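Local coordinates for ORF14 (Streptomyces clavuligerus, PDB 2WPX), which binds acetyl-CoA as a tandem GCN5-related N-acetyltransferase of the clavulanic acid biosynthesis pathway and probably transfers acyl groups, at residues Gly72-Ala77 / Ala85-Leu90; Thr122-Glu127 / Trp328-Ala333; Ile153-His158 / Asn306-His311. One frame throughout, in Å; residues are numbered along the deposited sequence.

In the fold
From the N terminus, contact 1 closes first: strands 69-79 and 84-92 form a hairpin with only seven residues between its paired segments. Contact 2 opens after that, on strand 120-127, and closes some 200 residues later on strand 323-334. Contact 3 starts and finishes within that long loop, joining strand 149-162 to strand 301-307. Successive contacts are joined by adjacent strands: 84-92 runs beside 120-127, where Val87 N lies 2.8 Å from Thr122 O, and 323-334 runs beside 149-162. Contacts 1 and 3 do not touch, their centres about 23 Å apart. Contacts 2 and 3 tie the two halves together, consistent with an exchange of strands.

Contact 1 of 3, residues Gly72-Ala77 / Ala85-Leu90; sequences GALRLA and ARVDQL. With ACO (acetyl coenzyme *a), chain C.
Arg75 O is gripped by two successive backbone amides: Asp88 N at 2.8 Å and, more loosely, Gln89 N at 3.3 Å. Because Asp88 and Gln89 both face Arg75, and the register slips by one residue there, this is a classic beta bulge, a hallmark of the fourth GNAT strand. Arg75 N, in the carbonyl plane of Gln89 O at 2.7 Å, completes it; regular pairing resumes at Ala77 and Arg86, which exchange two bonds. On one face Arg75 CG lies 3.6 Å from Gln89 CB. Ala77 CB sits over one face of the Arg86 guanidinium, 3.4 Å from Arg86 NH1. The same NH1 makes a salt bridge to Asp88 OD2 (2.6 Å) on the syn side of the carboxylate, close to the guanidinium plane. A bend at chi3 (33°) turns the Arg86 head to that position. On the other face Leu76 CD2 meets Val87 CG2 at 3.8 Å. The chain turns a corner at Asp88, consistent with this strand parting from strand 120-127 so that the pantetheine arm can pair with it: Leu90 O accepts a hydrogen bond from N4P of acetyl-CoA at 2.9 Å. Helix 101-115 packs against the face carrying Leu74 and Leu76, helices 18-33 and 43-51 pack around Arg75, whose guanidinium pairs with Asp61, and strand 120-127 continues the sheet beside Ala85.

Contact 2 of 3, residues Thr122-Glu127 / Trp328-Ala333; sequences TATVVE and WVFWTA
Glu127 and Trp331 meet nearly perpendicular to each other, the carboxylate and indole planes turned 42° apart. Trp331 NE1 gives its hydrogen to Glu127 OE2 at 3.0 Å with an angle of 150°. The oxygen lies at the edge of the indole, close to the ring plane, and is approached on the anti side but well out of the carboxylate plane. That oxygen also takes part in a salt bridge with Arg150, so a ring N-H and a cation share it, which would probably favour the charged carboxylate. With Glu127 CG anti to the carbonyl carbon (chi1 -58°) and the chain extended beyond it, the acid reaches across Val329, whose CG2 lies 3.5 Å from Glu127 CG.

These side chains share a face with Ala123, which touches acetyl-CoA. In the backbone, Val125 and Val329 exchange two bonds of 2.8 Å, as an antiparallel hydrogen-bonded pair, and Ala123 and Trp331 form another. Strand 323-334, the last of the chain, lies between 120-127 and 149-162, the place the seventh strand takes in a GNAT fold, consistent with strand exchange between the tandem units.

On the opposite face Thr124 and Phe330 run alongside each other from neighbouring strands, with Thr124 OG1 3.7 Å from Phe330 CE1. The other branch of Thr124, CG2, turns to Trp328 CB at 3.9 Å. Trp328 in turn stacks its ring on that of His158, from strand 149-162.

Contact 3 of 3, residues Ile153-His158 / Asn306-His311; sequences IPAGTH and NAEDNH
Thr157 N and Asn306 O form the shortest bond across this contact, 2.6 Å, with the donor nearly in line with the carbonyl. The return bond from Asn306 N to Thr157 O, 3.1 Å, makes the two residues an antiparallel hydrogen-bonded pair. One step outward, Glu308 N donates to Ala155 O at 2.8 Å, with an angle of 160° at the hydrogen, although Glu308 already lies beyond the strand.

The Glu308 side chain folds back over Ala155, reaching the peptide groups on both its sides: CG stands between the backbone N and the carbonyl carbon (chi1 58°), within 3.2 Å of Ala155 O, and the extended chain then carries OE2 to Ala155 N for a weak bond of 3.2 Å. Thr157 OG1 packs against Glu308 CB at 3.5 Å, the two side chains nearly perpendicular. At the outer end, Pro154 CB lies 3.8 Å from Asp309 OD2.

Second-shell residues fix these groups. Arg327 forms a salt bridge with Glu308 OE1, while Gln159 donates to both Asn306 OD1 and Thr157 O. Ala307 to Asn310 make a type I turn that leads to Asn310 at the N-cap of helix 311-319. Away from the acetyl-CoA site, strand 149-162 runs between 301-307 and 323-334, as the seventh strand does between the fifth and sixth of a GNAT fold, consistent with exchange between the two halves.

Contact 1 of 3, residues Gly72-Ala77 / Ala85-Leu90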
loop_
_atom_site.group_PDB
_atom_site.type_symbol
_atom_site.label_atom_id
_atom_site.label_comp_id
_atom_site.label_asym_id
_atom_site.label_seq_id
_atom_site.Cartn_x
_atom_site.Cartn_y
_atom_site.Cartn_z
ATOM N N GLY A 72 -17.257 -9.032 10.926
ATOM C CA GLY A 72 -15.865 -8.555 10.974
ATOM C C GLY A 72 -14.943 -9.485 10.225
ATOM O O GLY A 72 -15.351 -10.545 9.761
ATOM N N ALA A 73 -13.689 -9.089 10.099
ATOM C CA ALA A 73 -12.767 -9.816 9.247
ATOM C C ALA A 73 -11.389 -9.619 9.821
ATOM O O ALA A 73 -11.082 -8.563 10.321
ATOM C CB ALA A 73 -12.834 -9.267 7.845
ATOM N N LEU A 74 -10.581 -10.658 9.775
ATOM C CA LEU A 74 -9.181 -10.549 10.159
ATOM C C LEU A 74 -8.294 -11.115 9.064
ATOM O O LEU A 74 -8.509 -12.218 8.665
ATOM C CB LEU A 74 -8.941 -11.391 11.413
ATOM C CG LEU A 74 -7.495 -11.652 11.838
ATOM C CD1 LEU A 74 -6.876 -10.396 12.426
ATOM C CD2 LEU A 74 -7.450 -12.833 12.843
ATOM N N ARG A 75 -7.283 -10.401 8.611
ATOM C CA ARG A 75 -6.408 -10.956 7.578
ATOM C C ARG A 75 -4.973 -10.831 8.049
ATOM O O ARG A 75 -4.531 -9.740 8.401
ATOM C CB ARG A 75 -6.584 -10.197 6.250
ATOM C CG ARG A 75 -8.055 -10.143 5.711
ATOM C CD ARG A 75 -8.095 -9.867 4.142
ATOM N NE ARG A 75 -7.336 -10.859 3.345
ATOM C CZ ARG A 75 -6.985 -10.656 2.081
ATOM N NH1 ARG A 75 -7.351 -9.528 1.482
ATOM N NH2 ARG A 75 -6.283 -11.564 1.418
ATOM N N LEU A 76 -4.247 -11.947 8.061
ATOM C CA LEU A 76 -2.832 -11.927 8.358
ATOM C C LEU A 76 -2.011 -12.180 7.142
ATOM O O LEU A 76 -2.377 -12.999 6.306
ATOM C CB LEU A 76 -2.467 -13.014 9.353
ATOM C CG LEU A 76 -2.911 -12.752 10.780
ATOM C CD1 LEU A 76 -2.075 -13.628 11.673
ATOM C CD2 LEU A 76 -2.833 -11.267 11.178
ATOM N N ALA A 77 -0.858 -11.538 7.066
ATOM C CA ALA A 77 0.113 -11.879 6.006
ATOM C C ALA A 77 1.308 -12.416 6.720
ATOM O O ALA A 77 1.773 -11.820 7.683
ATOM C CB ALA A 77 0.481 -10.632 5.141
ATOM N N ALA A 85 4.097 -11.616 12.086
ATOM C CA ALA A 85 2.819 -11.745 11.426
ATOM C C ALA A 85 2.211 -10.358 11.319
ATOM O O ALA A 85 2.044 -9.674 12.342
ATOM C CB ALA A 85 1.932 -12.629 12.202
ATOM N N ARG A 86 1.861 -9.968 10.095
ATOM C CA ARG A 86 1.377 -8.661 9.816
ATOM C C ARG A 86 -0.169 -8.626 9.665
ATOM O O ARG A 86 -0.753 -9.413 8.899
ATOM C CB ARG A 86 2.001 -8.162 8.542
ATOM C CG ARG A 86 1.287 -6.947 8.042
ATOM C CD ARG A 86 2.132 -6.184 7.036
ATOM N NE ARG A 86 2.988 -7.057 6.213
ATOM C CZ ARG A 86 2.596 -7.596 5.055
ATOM N NH1 ARG A 86 1.352 -7.365 4.640
ATOM N NH2 ARG A 86 3.425 -8.368 4.331
ATOM N N VAL A 87 -0.805 -7.686 10.361
ATOM C CA VAL A 87 -2.248 -7.563 10.266
ATOM C C VAL A 87 -2.637 -6.773 9.055
ATOM O O VAL A 87 -2.549 -5.576 9.073
ATOM C CB VAL A 87 -2.872 -6.946 11.543
ATOM C CG1 VAL A 87 -4.385 -6.846 11.396
ATOM C CG2 VAL A 87 -2.521 -7.832 12.740
ATOM N N ASP A 88 -3.067 -7.437 7.981
ATOM C CA ASP A 88 -3.358 -6.681 6.777
ATOM C C ASP A 88 -4.777 -6.147 6.834
ATOM O O ASP A 88 -5.109 -5.230 6.100
ATOM C CB ASP A 88 -3.179 -7.522 5.542
ATOM C CG ASP A 88 -1.781 -7.424 4.976
ATOM O OD1 ASP A 88 -1.512 -8.189 4.028
ATOM O OD2 ASP A 88 -0.960 -6.560 5.405
ATOM N N GLN A 89 -5.594 -6.721 7.719
ATOM C CA GLN A 89 -6.941 -6.263 7.918
ATOM C C GLN A 89 -7.485 -6.705 9.253
ATOM O O GLN A 89 -7.443 -7.897 9.581
ATOM C CB GLN A 89 -7.901 -6.690 6.772
ATOM C CG GLN A 89 -9.340 -6.211 6.972
ATOM C CD GLN A 89 -10.302 -6.711 5.877
ATOM O OE1 GLN A 89 -10.771 -5.936 5.021
ATOM N NE2 GLN A 89 -10.581 -7.997 5.883
ATOM N N LEU A 90 -8.004 -5.750 10.018
ATOM C CA LEU A 90 -8.800 -6.069 11.196
ATOM C C LEU A 90 -9.977 -5.079 11.224
ATOM O O LEU A 90 -9.818 -3.927 11.601
ATOM C CB LEU A 90 -7.939 -5.970 12.487
ATOM C CG LEU A 90 -8.543 -6.605 13.746
ATOM C CD1 LEU A 90 -7.481 -6.965 14.758
ATOM C CD2 LEU A 90 -9.672 -5.696 14.401
HETATM N N1A ACO C . -12.551 5.285 20.699
HETATM C C2A ACO C . -11.902 5.106 21.840
HETATM N N3A ACO C . -11.530 3.902 22.317
HETATM C C4A ACO C . -11.786 2.805 21.605
HETATM C C5A ACO C . -12.450 2.961 20.400
HETATM C C6A ACO C . -12.836 4.215 19.949
HETATM N N6A ACO C . -13.467 4.341 18.785
HETATM N N7A ACO C . -12.619 1.752 19.874
HETATM C C8A ACO C . -12.035 0.872 20.683
HETATM N N9A ACO C . -11.543 1.500 21.728
HETATM C C1B ACO C . -10.859 0.738 22.795
HETATM C C2B ACO C . -11.589 0.644 24.136
HETATM O O2B ACO C . -10.626 0.306 25.127
HETATM C C3B ACO C . -12.452 -0.546 23.900
HETATM O O3B ACO C . -12.706 -1.278 25.083
HETATM P P3B ACO C . -14.075 -0.975 25.851
HETATM O O7A ACO C . -14.452 -1.889 27.152
HETATM O O8A ACO C . -14.575 0.484 25.708
HETATM O O9A ACO C . -13.172 -0.261 26.820
HETATM C C4B ACO C . -11.525 -1.514 23.145
HETATM O O4B ACO C . -10.644 -0.677 22.355
HETATM C C5B ACO C . -12.848 -2.021 22.527
HETATM O O5B ACO C . -12.612 -2.752 21.489
HETATM P P1A ACO C . -13.719 -3.587 20.874
HETATM O O1A ACO C . -13.121 -5.072 20.811
HETATM O O2A ACO C . -15.136 -3.462 21.422
HETATM O O3A ACO C . -13.795 -2.758 19.552
HETATM P P2A ACO C . -14.336 -2.847 18.085
HETATM O O4A ACO C . -15.298 -1.608 18.021
HETATM O O5A ACO C . -15.080 -4.080 17.721
HETATM O O6A ACO C . -12.964 -2.389 17.286
HETATM C CBP ACO C . -11.784 -1.025 15.653
HETATM C CCP ACO C . -12.643 -2.284 15.890
HETATM C CDP ACO C . -11.773 -0.801 17.155
HETATM C CEP ACO C . -10.721 -1.913 15.116
HETATM C CAP ACO C . -12.937 -0.493 14.763
HETATM O OAP ACO C . -12.960 0.886 14.942
HETATM C C9P ACO C . -12.638 -0.716 13.264
HETATM O O9P ACO C . -12.975 -1.752 12.707
HETATM N N8P ACO C . -12.201 0.351 12.594
HETATM C C7P ACO C . -11.847 0.300 11.162
HETATM C C6P ACO C . -10.714 -0.713 11.067
HETATM C C5P ACO C . -9.429 -0.315 11.776
HETATM O O5P ACO C . -9.028 0.838 11.818
HETATM N N4P ACO C . -8.776 -1.307 12.297
HETATM C C3P ACO C . -7.443 -1.107 12.825
HETATM C C2P ACO C . -7.360 -1.457 14.294
HETATM S S1P ACO C . -5.618 -1.119 14.641
HETATM C C ACO C . -5.067 -2.727 14.817
HETATM O O ACO C . -5.763 -3.640 14.371
HETATM C CH3 ACO C . -3.751 -2.924 15.572
#

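Contact 2 of 3, residues Thr122-Glu127 / Trp328-Ala333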
loop_
_atom_site.group_PDB
_atom_site.type_symbol
_atom_site.label_atom_id
_atom_site.label_comp_id
_atom_site.label_asym_id
_atom_site.label_seq_id
_atom_site.Cartn_x
_atom_site.Cartn_y
_atom_site.Cartn_z
ATOM N N THR A 122 2.351 -7.213 13.799
ATOM C CA THR A 122 2.606 -5.803 13.437
ATOM C C THR A 122 1.457 -5.265 12.653
ATOM O O THR A 122 0.684 -6.007 12.016
ATOM C CB THR A 122 3.935 -5.538 12.642
ATOM O OG1 THR A 122 3.808 -6.023 11.307
ATOM C CG2 THR A 122 5.165 -6.187 13.299
ATOM N N ALA A 123 1.361 -3.952 12.661
ATOM C CA ALA A 123 0.178 -3.297 12.215
ATOM C C ALA A 123 0.463 -1.872 11.778
ATOM O O ALA A 123 1.301 -1.191 12.368
ATOM C CB ALA A 123 -0.874 -3.305 13.373
ATOM N N THR A 124 -0.236 -1.438 10.746
ATOM C CA THR A 124 -0.272 -0.055 10.360
ATOM C C THR A 124 -1.589 0.626 10.834
ATOM O O THR A 124 -2.692 0.176 10.530
ATOM C CB THR A 124 -0.138 0.101 8.877
ATOM O OG1 THR A 124 1.027 -0.604 8.449
ATOM C CG2 THR A 124 0.048 1.539 8.542
ATOM N N VAL A 125 -1.457 1.717 11.573
ATOM C CA VAL A 125 -2.607 2.328 12.167
ATOM C C VAL A 125 -2.764 3.690 11.584
ATOM O O VAL A 125 -1.779 4.443 11.433
ATOM C CB VAL A 125 -2.443 2.443 13.689
ATOM C CG1 VAL A 125 -3.673 3.107 14.269
ATOM C CG2 VAL A 125 -2.157 1.031 14.312
ATOM N N VAL A 126 -3.993 4.054 11.248
ATOM C CA VAL A 126 -4.197 5.398 10.780
ATOM C C VAL A 126 -4.389 6.494 11.855
ATOM O O VAL A 126 -5.316 6.435 12.667
ATOM C CB VAL A 126 -5.336 5.443 9.836
ATOM C CG1 VAL A 126 -5.582 6.939 9.436
ATOM C CG2 VAL A 126 -5.015 4.502 8.641
ATOM N N GLU A 127 -3.551 7.523 11.817
ATOM C CA GLU A 127 -3.516 8.512 12.860
ATOM C C GLU A 127 -3.479 9.872 12.219
ATOM O O GLU A 127 -3.426 9.950 11.003
ATOM C CB GLU A 127 -2.318 8.281 13.811
ATOM C CG GLU A 127 -2.340 6.860 14.462
ATOM C CD GLU A 127 -1.482 6.823 15.692
ATOM O OE1 GLU A 127 -1.631 7.778 16.490
ATOM O OE2 GLU A 127 -0.631 5.885 15.836
ATOM N N TRP A 328 0.505 7.214 8.766
ATOM C CA TRP A 328 0.478 5.750 8.785
ATOM C C TRP A 328 1.461 5.257 9.828
ATOM O O TRP A 328 2.643 5.215 9.542
ATOM C CB TRP A 328 0.876 5.200 7.401
ATOM C CG TRP A 328 -0.218 5.232 6.437
ATOM C CD1 TRP A 328 -1.458 5.739 6.641
ATOM C CD2 TRP A 328 -0.187 4.769 5.067
ATOM N NE1 TRP A 328 -2.223 5.602 5.494
ATOM C CE2 TRP A 328 -1.478 4.982 4.526
ATOM C CE3 TRP A 328 0.799 4.178 4.252
ATOM C CZ2 TRP A 328 -1.816 4.625 3.176
ATOM C CZ3 TRP A 328 0.452 3.803 2.917
ATOM C CH2 TRP A 328 -0.834 4.016 2.406
ATOM N N VAL A 329 0.992 4.925 11.033
ATOM C CA VAL A 329 1.872 4.688 12.173
ATOM C C VAL A 329 2.069 3.175 12.436
ATOM O O VAL A 329 1.087 2.414 12.462
ATOM C CB VAL A 329 1.339 5.344 13.468
ATOM C CG1 VAL A 329 2.406 5.271 14.548
ATOM C CG2 VAL A 329 0.892 6.734 13.240
ATOM N N PHE A 330 3.325 2.748 12.612
ATOM C CA PHE A 330 3.639 1.325 12.745
ATOM C C PHE A 330 3.594 0.900 14.180
ATOM O O PHE A 330 4.230 1.522 15.059
ATOM C CB PHE A 330 4.973 0.981 12.071
ATOM C CG PHE A 330 5.020 1.433 10.645
ATOM C CD1 PHE A 330 4.269 0.791 9.677
ATOM C CD2 PHE A 330 5.736 2.579 10.277
ATOM C CE1 PHE A 330 4.255 1.270 8.334
ATOM C CE2 PHE A 330 5.717 3.054 8.963
ATOM C CZ PHE A 330 4.985 2.397 7.996
ATOM N N TRP A 331 2.786 -0.123 14.450
ATOM C CA TRP A 331 2.639 -0.621 15.812
ATOM C C TRP A 331 3.033 -2.073 15.831
ATOM O O TRP A 331 2.971 -2.755 14.807
ATOM C CB TRP A 331 1.196 -0.498 16.309
ATOM C CG TRP A 331 0.595 0.933 16.619
ATOM C CD1 TRP A 331 0.373 1.936 15.745
ATOM C CD2 TRP A 331 0.116 1.401 17.871
ATOM N NE1 TRP A 331 -0.246 2.999 16.352
ATOM C CE2 TRP A 331 -0.391 2.707 17.672
ATOM C CE3 TRP A 331 0.089 0.854 19.164
ATOM C CZ2 TRP A 331 -0.959 3.472 18.708
ATOM C CZ3 TRP A 331 -0.473 1.607 20.190
ATOM C CH2 TRP A 331 -0.980 2.912 19.953
ATOM N N THR A 332 3.325 -2.578 17.019
ATOM C CA THR A 332 3.837 -3.929 17.168
ATOM C C THR A 332 3.370 -4.488 18.509
ATOM O O THR A 332 3.110 -3.724 19.477
ATOM C CB THR A 332 5.404 -3.956 17.107
ATOM O OG1 THR A 332 5.852 -5.297 17.234
ATOM C CG2 THR A 332 6.050 -3.130 18.281
ATOM N N ALA A 333 3.266 -5.807 18.590
ATOM C CA ALA A 333 2.704 -6.443 19.783
ATOM C C ALA A 333 3.273 -7.837 19.938
ATOM O O ALA A 333 3.598 -8.483 18.957
ATOM C CB ALA A 333 1.209 -6.540 19.669
#

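Contact 3 of 3, residues Ile153-His158 / Asn306-His311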
loop_
_atom_site.group_PDB
_atom_site.type_symbol
_atom_site.label_atom_id
_atom_site.label_comp_id
_atom_site.label_asym_id
_atom_site.label_seq_id
_atom_site.Cartn_x
_atom_site.Cartn_y
_atom_site.Cartn_z
ATOM N N ILE A 153 10.065 3.734 14.508
ATOM C CA ILE A 153 10.502 3.985 13.146
ATOM C C ILE A 153 9.603 5.071 12.538
ATOM O O ILE A 153 8.493 5.338 13.019
ATOM C CB ILE A 153 10.465 2.682 12.281
ATOM C CG1 ILE A 153 9.029 2.216 12.078
ATOM C CG2 ILE A 153 11.373 1.583 12.917
ATOM C CD1 ILE A 153 8.871 0.754 11.772
ATOM N N PRO A 154 10.098 5.719 11.491
ATOM C CA PRO A 154 9.413 6.742 10.755
ATOM C C PRO A 154 8.057 6.237 10.375
ATOM O O PRO A 154 7.966 5.182 9.760
ATOM C CB PRO A 154 10.212 6.826 9.467
ATOM C CG PRO A 154 11.548 6.405 9.815
ATOM C CD PRO A 154 11.428 5.413 10.927
ATOM N N ALA A 155 7.022 6.993 10.720
ATOM C CA ALA A 155 5.712 6.791 10.186
ATOM C C ALA A 155 5.620 7.245 8.704
ATOM O O ALA A 155 6.508 7.956 8.189
ATOM C CB ALA A 155 4.685 7.533 11.041
ATOM N N GLY A 156 4.521 6.862 8.045
ATOM C CA GLY A 156 4.329 7.250 6.660
ATOM C C GLY A 156 3.489 8.508 6.597
ATOM O O GLY A 156 2.507 8.644 7.328
ATOM N N THR A 157 3.845 9.438 5.731
ATOM C CA THR A 157 2.933 10.543 5.464
ATOM C C THR A 157 2.143 10.271 4.212
ATOM O O THR A 157 2.712 10.178 3.116
ATOM C CB THR A 157 3.682 11.837 5.191
ATOM O OG1 THR A 157 4.584 12.075 6.257
ATOM C CG2 THR A 157 2.715 12.989 5.074
ATOM N N HIS A 158 0.825 10.202 4.373
ATOM C CA HIS A 158 -0.051 9.757 3.306
ATOM C C HIS A 158 -0.660 10.962 2.638
ATOM O O HIS A 158 -1.281 11.763 3.316
ATOM C CB HIS A 158 -1.113 8.811 3.867
ATOM C CG HIS A 158 -2.007 8.234 2.826
ATOM N ND1 HIS A 158 -3.361 8.124 3.001
ATOM C CD2 HIS A 158 -1.748 7.737 1.589
ATOM C CE1 HIS A 158 -3.915 7.595 1.919
ATOM N NE2 HIS A 158 -2.954 7.336 1.050
ATOM N N ASN A 306 5.031 8.665 1.733
ATOM C CA ASN A 306 6.458 8.688 2.030
ATOM C C ASN A 306 6.717 8.465 3.485
ATOM O O ASN A 306 5.946 8.917 4.341
ATOM C CB ASN A 306 7.009 10.048 1.702
ATOM C CG ASN A 306 6.944 10.311 0.276
ATOM O OD1 ASN A 306 6.171 11.151 -0.194
ATOM N ND2 ASN A 306 7.746 9.563 -0.478
ATOM N N ALA A 307 7.832 7.817 3.780
ATOM C CA ALA A 307 8.330 7.882 5.134
ATOM C C ALA A 307 8.541 9.358 5.482
ATOM O O ALA A 307 9.112 10.133 4.692
ATOM C CB ALA A 307 9.608 7.113 5.277
ATOM N N GLU A 308 8.071 9.753 6.668
ATOM C CA GLU A 308 8.074 11.173 7.027
ATOM C C GLU A 308 9.500 11.750 7.097
ATOM O O GLU A 308 9.652 12.966 7.126
ATOM C CB GLU A 308 7.339 11.384 8.339
ATOM C CG GLU A 308 7.988 10.549 9.423
ATOM C CD GLU A 308 7.234 10.534 10.730
ATOM O OE1 GLU A 308 6.124 11.110 10.795
ATOM O OE2 GLU A 308 7.755 9.910 11.682
ATOM N N ASP A 309 10.530 10.901 7.096
ATOM C CA ASP A 309 11.913 11.422 7.069
ATOM C C ASP A 309 12.497 11.523 5.672
ATOM O O ASP A 309 13.614 11.969 5.507
ATOM C CB ASP A 309 12.860 10.631 7.990
ATOM C CG ASP A 309 13.068 9.212 7.528
ATOM O OD1 ASP A 309 14.111 8.617 7.871
ATOM O OD2 ASP A 309 12.205 8.669 6.819
ATOM N N ASN A 310 11.745 11.113 4.663
ATOM C CA ASN A 310 12.204 11.293 3.286
ATOM C C ASN A 310 11.951 12.692 2.699
ATOM O O ASN A 310 11.213 12.836 1.729
ATOM C CB ASN A 310 11.606 10.246 2.350
ATOM C CG ASN A 310 12.397 10.150 1.033
ATOM O OD1 ASN A 310 13.204 11.048 0.735
ATOM N ND2 ASN A 310 12.175 9.090 0.253
ATOM N N HIS A 311 12.577 13.704 3.279
ATOM C CA HIS A 311 12.324 15.110 2.936
ATOM C C HIS A 311 12.392 15.456 1.465
ATOM O O HIS A 311 11.501 16.121 0.943
ATOM C CB HIS A 311 13.255 16.002 3.777
ATOM C CG HIS A 311 13.114 15.720 5.223
ATOM N ND1 HIS A 311 11.889 15.798 5.868
ATOM C CD2 HIS A 311 14.006 15.269 6.135
ATOM C CE1 HIS A 311 12.049 15.433 7.128
ATOM N NE2 HIS A 311 13.322 15.106 7.313
#